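Local coordinates for PvdO (PDB 5HHA), which takes part in maturation of a chromophore in the periplasm, binds calcium and probably belongs with the formylglycine-generating enzymes by fold, at residues Phe50-Pro55 / Leu152-Arg157; Asp227-Ala232 / Gln248-Asp253; Phe33-Asp38 / Lys147-Leu152. All blocks are in the same frame, centred on the assembly; numbering follows the deposited sequence.

Contact 1: Phe50-Pro55 / Leu152-Arg157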
# COMPACT_ATOMS: atom_id res chain seq x y z
N PHE A 50 -11.11 -10.60 9.97
CA PHE A 50 -11.11 -9.28 10.58
C PHE A 50 -12.32 -8.50 10.14
O PHE A 50 -12.95 -8.84 9.16
CB PHE A 50 -9.82 -8.49 10.26
CG PHE A 50 -9.83 -7.79 8.91
CD1 PHE A 50 -9.87 -8.50 7.71
CD2 PHE A 50 -9.80 -6.40 8.85
CE1 PHE A 50 -9.88 -7.83 6.50
CE2 PHE A 50 -9.82 -5.74 7.63
CZ PHE A 50 -9.84 -6.46 6.46
N THR A 51 -12.63 -7.43 10.85
CA THR A 51 -13.71 -6.56 10.45
C THR A 51 -13.15 -5.42 9.59
O THR A 51 -12.27 -4.67 10.03
CB THR A 51 -14.42 -5.97 11.69
OG1 THR A 51 -14.92 -7.04 12.50
CG2 THR A 51 -15.56 -5.04 11.29
N MET A 52 -13.68 -5.31 8.39
CA MET A 52 -13.25 -4.31 7.42
C MET A 52 -14.25 -3.18 7.36
O MET A 52 -15.48 -3.41 7.41
CB MET A 52 -13.13 -4.97 6.05
CG MET A 52 -12.50 -4.09 4.99
SD MET A 52 -12.37 -4.99 3.43
CE MET A 52 -11.50 -3.80 2.41
N GLY A 53 -13.74 -1.96 7.25
CA GLY A 53 -14.56 -0.76 7.22
C GLY A 53 -14.35 0.04 8.48
O GLY A 53 -13.43 -0.24 9.28
N THR A 54 -15.21 1.03 8.70
CA THR A 54 -15.03 2.00 9.76
C THR A 54 -16.34 2.23 10.53
O THR A 54 -17.37 2.44 9.90
CB THR A 54 -14.56 3.33 9.13
OG1 THR A 54 -13.35 3.09 8.40
CG2 THR A 54 -14.32 4.38 10.15
N PRO A 55 -16.31 2.25 11.85
CA PRO A 55 -17.51 2.59 12.61
C PRO A 55 -18.04 3.99 12.28
O PRO A 55 -17.25 4.89 12.02
CB PRO A 55 -17.03 2.50 14.07
CG PRO A 55 -15.82 1.58 14.02
CD PRO A 55 -15.17 1.91 12.71
N LEU A 152 -1.81 -6.86 -4.05
CA LEU A 152 -2.70 -7.05 -2.91
C LEU A 152 -4.14 -6.74 -3.32
O LEU A 152 -4.40 -5.91 -4.18
CB LEU A 152 -2.34 -6.06 -1.80
CG LEU A 152 -1.20 -6.49 -0.89
CD1 LEU A 152 0.10 -6.52 -1.63
CD2 LEU A 152 -1.13 -5.56 0.27
N SER A 153 -5.08 -7.42 -2.67
CA SER A 153 -6.46 -6.99 -2.69
C SER A 153 -6.66 -5.89 -1.64
O SER A 153 -5.87 -5.73 -0.71
CB SER A 153 -7.43 -8.14 -2.43
OG SER A 153 -7.36 -8.51 -1.07
N GLU A 154 -7.74 -5.14 -1.80
CA GLU A 154 -8.05 -4.07 -0.85
C GLU A 154 -8.22 -4.64 0.55
O GLU A 154 -7.76 -4.07 1.54
CB GLU A 154 -9.31 -3.32 -1.28
CG GLU A 154 -9.53 -2.05 -0.46
CD GLU A 154 -10.73 -1.21 -0.82
OE1 GLU A 154 -11.56 -1.64 -1.64
OE2 GLU A 154 -10.79 -0.08 -0.28
N ALA A 155 -8.89 -5.79 0.65
CA ALA A 155 -9.08 -6.43 1.95
C ALA A 155 -7.75 -6.83 2.58
O ALA A 155 -7.53 -6.65 3.79
CB ALA A 155 -9.98 -7.64 1.78
N GLU A 156 -6.84 -7.41 1.79
CA GLU A 156 -5.52 -7.77 2.30
C GLU A 156 -4.78 -6.55 2.82
O GLU A 156 -4.11 -6.59 3.84
CB GLU A 156 -4.67 -8.44 1.22
CG GLU A 156 -5.10 -9.85 0.89
CD GLU A 156 -4.45 -10.42 -0.36
OE1 GLU A 156 -3.85 -9.67 -1.15
OE2 GLU A 156 -4.57 -11.65 -0.54
N ARG A 157 -4.92 -5.44 2.10
CA ARG A 157 -4.23 -4.22 2.48
C ARG A 157 -4.77 -3.70 3.82
O ARG A 157 -3.99 -3.36 4.72
CB ARG A 157 -4.30 -3.19 1.35
CG ARG A 157 -3.15 -2.19 1.31
CD ARG A 157 -3.18 -1.15 2.43
NE ARG A 157 -2.09 -0.19 2.26
CZ ARG A 157 -1.86 0.83 3.08
NH1 ARG A 157 -2.73 1.13 4.02
NH2 ARG A 157 -0.77 1.56 2.92
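M52 reaches from the end of strand 42-52 onto A155 in the first turn of helix 154-162, a small worked case of how the end of a sheet strand and a helix start can be joined largely by packing. The whole side chain of M52 runs extended: CG lies anti to the backbone N (chi1 -172°) and the two torsions beyond it are close to 180°, which carries the methyl group out to the helix backbone. There M52 CE rests 3.6 Å from A155 CA, and M52 SD lies 3.9 Å from A155 CB. The same methyl also meets the stem of E154, with M52 CE 3.9 Å from E154 CG. F50, two residues back on the same side of the strand, brings the far end of its ring to the helix backbone, F50 CZ standing 3.5 Å from A155 O in an oblique approach. No hydrogen bond crosses between the two segments, although G53 N donates to E158 further along the same helix.

The polar bonds within 152-157 serve the helix start instead. S153 holds the N-cap position, and E156 N donates to S153 OG over 3.1 Å at 164°. In return S153 N donates to E156 OE1 over 3.0 Å, arriving from above the carboxylate plane. E156 OE1 is also salt-bridged to R150, so one oxygen serves both the cap and a charge from the preceding strand.

The carboxylate of E154 turns to R250 and R266. Strand 69-73 pads the same region, with V71 touching both F50 and A155. The reciprocal pair S153 and E156 is a capping box, here opening a helix whose first turn is buried and packs on M52 and F50.

Contact 2: Asp227-Ala232 / Gln248-Asp253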
# COMPACT_ATOMS: atom_id res chain seq x y z
N ASP A 227 -18.29 2.32 -4.32
CA ASP A 227 -18.56 3.46 -3.44
C ASP A 227 -19.10 3.06 -2.05
O ASP A 227 -19.69 3.89 -1.34
CB ASP A 227 -19.59 4.34 -4.18
CG ASP A 227 -19.68 5.72 -3.62
OD1 ASP A 227 -18.67 6.26 -3.10
OD2 ASP A 227 -20.78 6.29 -3.76
N HIS A 228 -18.86 1.82 -1.65
CA HIS A 228 -19.46 1.23 -0.46
C HIS A 228 -18.95 -0.20 -0.39
O HIS A 228 -18.16 -0.63 -1.25
CB HIS A 228 -20.98 1.25 -0.64
CG HIS A 228 -21.39 0.49 -1.86
ND1 HIS A 228 -21.69 1.08 -3.07
CD2 HIS A 228 -21.43 -0.84 -2.08
CE1 HIS A 228 -21.93 0.15 -3.96
NE2 HIS A 228 -21.77 -1.03 -3.39
N TYR A 229 -19.42 -0.95 0.59
CA TYR A 229 -19.09 -2.37 0.72
C TYR A 229 -20.31 -3.31 0.56
O TYR A 229 -20.25 -4.46 0.98
CB TYR A 229 -18.44 -2.64 2.06
CG TYR A 229 -17.04 -2.07 2.20
CD1 TYR A 229 -16.01 -2.42 1.30
CD2 TYR A 229 -16.71 -1.25 3.27
CE1 TYR A 229 -14.71 -1.95 1.47
CE2 TYR A 229 -15.41 -0.78 3.44
CZ TYR A 229 -14.42 -1.14 2.55
OH TYR A 229 -13.12 -0.69 2.71
N ASN A 230 -21.41 -2.81 0.01
CA ASN A 230 -22.57 -3.66 -0.24
C ASN A 230 -22.26 -4.66 -1.34
O ASN A 230 -22.01 -4.29 -2.47
CB ASN A 230 -23.78 -2.81 -0.58
CG ASN A 230 -24.14 -1.86 0.55
OD1 ASN A 230 -24.27 -2.26 1.70
ND2 ASN A 230 -24.26 -0.59 0.23
N GLY A 231 -22.22 -5.94 -0.97
CA GLY A 231 -21.88 -6.99 -1.92
C GLY A 231 -20.39 -7.27 -2.00
O GLY A 231 -19.95 -8.02 -2.88
N ALA A 232 -19.60 -6.70 -1.08
CA ALA A 232 -18.15 -6.88 -1.11
C ALA A 232 -17.80 -8.34 -0.87
O ALA A 232 -18.47 -9.04 -0.09
CB ALA A 232 -17.51 -6.02 -0.04
N GLN A 248 -9.20 0.86 -6.89
CA GLN A 248 -8.91 1.33 -5.54
C GLN A 248 -7.42 1.55 -5.33
O GLN A 248 -6.57 0.82 -5.86
CB GLN A 248 -9.38 0.29 -4.50
CG GLN A 248 -10.84 -0.07 -4.58
CD GLN A 248 -11.85 0.96 -4.08
OE1 GLN A 248 -11.53 2.00 -3.50
NE2 GLN A 248 -13.09 0.67 -4.30
N ILE A 249 -7.10 2.53 -4.49
CA ILE A 249 -5.77 2.72 -3.92
C ILE A 249 -5.94 2.84 -2.41
O ILE A 249 -7.02 3.21 -1.90
CB ILE A 249 -5.05 3.94 -4.53
CG1 ILE A 249 -5.86 5.21 -4.33
CG2 ILE A 249 -4.77 3.71 -6.00
CD1 ILE A 249 -5.18 6.50 -4.86
N ARG A 250 -4.90 2.52 -1.66
CA ARG A 250 -4.97 2.48 -0.21
C ARG A 250 -3.79 3.20 0.43
O ARG A 250 -2.74 3.41 -0.19
CB ARG A 250 -5.03 1.04 0.29
CG ARG A 250 -6.47 0.48 0.26
CD ARG A 250 -7.39 1.28 1.19
NE ARG A 250 -8.68 0.62 1.42
CZ ARG A 250 -9.07 0.12 2.58
NH1 ARG A 250 -8.35 0.22 3.70
NH2 ARG A 250 -10.26 -0.42 2.64
N GLY A 251 -3.94 3.51 1.71
CA GLY A 251 -2.93 4.21 2.48
C GLY A 251 -3.11 5.70 2.36
O GLY A 251 -4.20 6.23 2.21
N ASN A 252 -2.00 6.42 2.49
CA ASN A 252 -2.02 7.88 2.43
C ASN A 252 -0.61 8.35 2.09
O ASN A 252 0.36 7.69 2.47
CB ASN A 252 -2.47 8.44 3.79
CG ASN A 252 -2.88 9.88 3.71
OD1 ASN A 252 -3.32 10.37 2.67
ND2 ASN A 252 -2.81 10.56 4.84
N ASP A 253 -0.49 9.48 1.42
CA ASP A 253 0.82 9.94 0.98
C ASP A 253 1.38 11.11 1.78
O ASP A 253 0.70 11.78 2.57
CB ASP A 253 0.82 10.26 -0.51
CG ASP A 253 -0.00 11.47 -0.86
OD1 ASP A 253 0.50 12.61 -0.81
OD2 ASP A 253 -1.19 11.28 -1.26
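Y229 and R250 approach each other from opposite directions, and Y229 OH comes to the edge of the R250 guanidinium, near its plane. Y229 OH lies 2.9 Å from R250 NH2, yet the angle is poor and the pair does not qualify as a hydrogen bond; closeness alone does not make a bond. R250 NH2 in turn lies at the edge of the tyrosine ring, while ring and guanidinium planes stand 47° apart, an edge-on meeting of tilted groups.

Torsions explain how the two groups come together. The ring of Y229 leaves the backbone with CG anti to the carbonyl carbon (chi1 -70°), and its length carries the hydroxyl inward to the strand. R250 instead bends at chi2 (-62°), which swings the guanidinium back toward the loop. Its charge is answered by two glutamates of helix 154-162: R250 NE is salt-bridged to E154 and R250 NH2 to E158. These bonds probably fix the rotation of the guanidinium and leave the tyrosine hydroxyl as a neighbour in a buried polar setting.

The loop is itself shaped by a type II beta turn from Y229 to A232, in which A232 N donates to Y229 O over 3.1 Å.

Around the pair, the side chains of both Y229 and R250 touch R266 on strand 266-269, and the ring of Y229 meets that of H69. Y229 also packs on E154 and E158, so the loop after strand 223-224 comes to lie against helix 154-162, while strand 247-251 pairs between strands 218-221 and 266-269.

Contact 3: Phe33-Asp38 / Lys147-Leu152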
# COMPACT_ATOMS: atom_id res chain seq x y z
N PHE A 33 11.22 -12.85 4.90
CA PHE A 33 12.08 -13.56 3.96
C PHE A 33 12.18 -12.81 2.65
O PHE A 33 11.34 -11.96 2.34
CB PHE A 33 11.54 -14.96 3.69
CG PHE A 33 10.19 -14.98 3.00
CD1 PHE A 33 9.00 -14.89 3.71
CD2 PHE A 33 10.11 -15.09 1.61
CE1 PHE A 33 7.76 -14.93 3.06
CE2 PHE A 33 8.88 -15.11 0.96
CZ PHE A 33 7.71 -15.04 1.70
N LYS A 34 13.20 -13.13 1.85
CA LYS A 34 13.34 -12.59 0.50
C LYS A 34 13.61 -13.76 -0.43
O LYS A 34 14.38 -14.66 -0.08
CB LYS A 34 14.54 -11.63 0.41
CG LYS A 34 14.39 -10.33 1.16
CD LYS A 34 15.74 -9.60 1.24
CE LYS A 34 16.31 -9.27 -0.12
NZ LYS A 34 17.63 -8.55 0.04
N ASP A 35 13.03 -13.75 -1.62
CA ASP A 35 13.30 -14.79 -2.59
C ASP A 35 14.53 -14.53 -3.44
O ASP A 35 14.98 -15.42 -4.17
CB ASP A 35 12.09 -15.02 -3.50
CG ASP A 35 10.93 -15.65 -2.78
OD1 ASP A 35 11.18 -16.52 -1.92
OD2 ASP A 35 9.77 -15.30 -3.06
N CYS A 36 15.10 -13.34 -3.35
CA CYS A 36 16.31 -13.03 -4.10
C CYS A 36 16.88 -11.73 -3.56
O CYS A 36 16.21 -11.02 -2.80
CB CYS A 36 16.02 -12.94 -5.60
SG CYS A 36 15.38 -11.34 -6.18
N LYS A 37 18.11 -11.39 -3.92
CA LYS A 37 18.78 -10.25 -3.29
C LYS A 37 18.07 -8.93 -3.59
O LYS A 37 18.02 -8.05 -2.74
CB LYS A 37 20.26 -10.18 -3.72
CG LYS A 37 21.10 -11.36 -3.20
CD LYS A 37 22.56 -11.27 -3.63
CE LYS A 37 23.39 -12.41 -3.06
NZ LYS A 37 23.03 -13.75 -3.63
N ASP A 38 17.56 -8.82 -4.81
CA ASP A 38 16.90 -7.63 -5.34
C ASP A 38 15.41 -7.64 -5.07
O ASP A 38 14.72 -6.70 -5.43
CB ASP A 38 17.07 -7.60 -6.87
CG ASP A 38 18.38 -7.01 -7.31
OD1 ASP A 38 18.88 -6.07 -6.65
OD2 ASP A 38 18.90 -7.47 -8.35
N LYS A 147 7.84 -18.19 -7.98
CA LYS A 147 6.79 -18.05 -6.98
C LYS A 147 5.66 -17.23 -7.56
O LYS A 147 5.77 -16.65 -8.64
CB LYS A 147 7.35 -17.41 -5.71
CG LYS A 147 8.64 -18.03 -5.20
CD LYS A 147 8.42 -19.49 -4.80
CE LYS A 147 9.67 -20.13 -4.24
NZ LYS A 147 9.38 -21.50 -3.76
N ARG A 148 4.54 -17.19 -6.85
CA ARG A 148 3.35 -16.50 -7.33
C ARG A 148 3.20 -15.13 -6.67
O ARG A 148 2.63 -15.02 -5.59
CB ARG A 148 2.10 -17.37 -7.11
CG ARG A 148 2.25 -18.76 -7.73
CD ARG A 148 0.94 -19.55 -7.76
NE ARG A 148 0.32 -19.67 -6.44
CZ ARG A 148 0.44 -20.71 -5.63
NH1 ARG A 148 1.17 -21.76 -5.98
NH2 ARG A 148 -0.18 -20.71 -4.46
N TYR A 149 3.73 -14.10 -7.32
CA TYR A 149 3.58 -12.72 -6.87
C TYR A 149 2.42 -12.06 -7.59
O TYR A 149 2.08 -12.39 -8.72
CB TYR A 149 4.87 -11.92 -7.10
CG TYR A 149 5.94 -12.18 -6.09
CD1 TYR A 149 6.86 -13.22 -6.27
CD2 TYR A 149 6.06 -11.40 -4.94
CE1 TYR A 149 7.84 -13.47 -5.33
CE2 TYR A 149 7.05 -11.65 -4.00
CZ TYR A 149 7.94 -12.68 -4.20
OH TYR A 149 8.89 -12.88 -3.25
N ARG A 150 1.79 -11.08 -6.93
CA ARG A 150 0.61 -10.43 -7.45
C ARG A 150 0.36 -9.14 -6.67
O ARG A 150 0.98 -8.91 -5.66
CB ARG A 150 -0.61 -11.35 -7.33
CG ARG A 150 -0.86 -11.78 -5.92
CD ARG A 150 -2.22 -12.45 -5.77
NE ARG A 150 -2.38 -13.08 -4.47
CZ ARG A 150 -2.72 -12.45 -3.35
NH1 ARG A 150 -2.99 -11.16 -3.36
NH2 ARG A 150 -2.85 -13.13 -2.22
N MET A 151 -0.60 -8.34 -7.14
CA MET A 151 -1.11 -7.22 -6.35
C MET A 151 -1.80 -7.70 -5.08
O MET A 151 -2.40 -8.79 -5.08
CB MET A 151 -2.13 -6.43 -7.16
CG MET A 151 -1.56 -5.79 -8.40
SD MET A 151 -2.77 -4.77 -9.27
CE MET A 151 -2.53 -3.31 -8.35
N LEU A 152 -1.81 -6.86 -4.05
CA LEU A 152 -2.70 -7.05 -2.91
C LEU A 152 -4.14 -6.74 -3.32
O LEU A 152 -4.40 -5.91 -4.18
CB LEU A 152 -2.34 -6.06 -1.80
CG LEU A 152 -1.20 -6.49 -0.89
CD1 LEU A 152 0.10 -6.52 -1.63
CD2 LEU A 152 -1.13 -5.56 0.27
O HOH W 1 11.11 -11.61 -2.15
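The loop leading from strand 32-33 to strand 42-52, which carries C36 of a disulfide with C39, is tied to the short strand 149-150 by an aspartate-tyrosine hydrogen bond with a water bridge beside it. D35 and Y149 come from opposite directions, and Y149 OH donates to D35 OD2 over 2.6 Å, a short bond. The carboxylate oxygen lies at the edge of the tyrosine ring, near its plane, whereas the hydroxyl reaches that oxygen from above the carboxylate plane, 37° out of it; the two flat groups are turned 82° apart.

A water gives the phenol a second link to the same residue. It accepts from D35 N over 2.9 Å and donates to Y149 OH over 2.8 Å, so backbone and side chain of D35 both connect to one hydroxyl. D35 has its CG anti to the carbonyl carbon and beside the backbone N (chi1 -70°), a setting that keeps the carboxylate on the side from which the water bridge also starts.

K147 contributes its aliphatic part. K147 CG lies 3.6 Å from D35 OD2, while the ammonium stays apart: K147 NZ and D35 OD1 are 5.6 Å from each other, near enough for a mild attraction at most. The stronger charge partner of D35 OD2 is R284, whose salt bridge would be expected to keep the aspartate ionised.

R284 belongs to strand 278-285, the antiparallel neighbour of strand 149-150, and its side chain also meets those of K147 and Y149. Helix 131-145 flanks the site, with L141 against Y149 and T145 against D35, and M42 of strand 42-52 touches the tyrosine as well.

All three contacts reach the same mixed sheet. Burial separates contacts 1 and 2 from the partly buried contact 3, yet chemistry differs even between the two buried ones. Their centres are 8 Å apart, both lie against the start of helix 154-162, and they join through E154 with R250 and through M52 with Y229. The first is largely apolar packing; the second sets a tyrosine hydroxyl close to an arginine whose salt bridges go to the helix's glutamates. Contact 3, its centre about 22 Å from that of contact 1, uses a hydrogen bond and a water. It shares L152 with contact 1, and R150 joins the two through E156. Contacts 2 and 3 lie on opposite sides of the chain's centre.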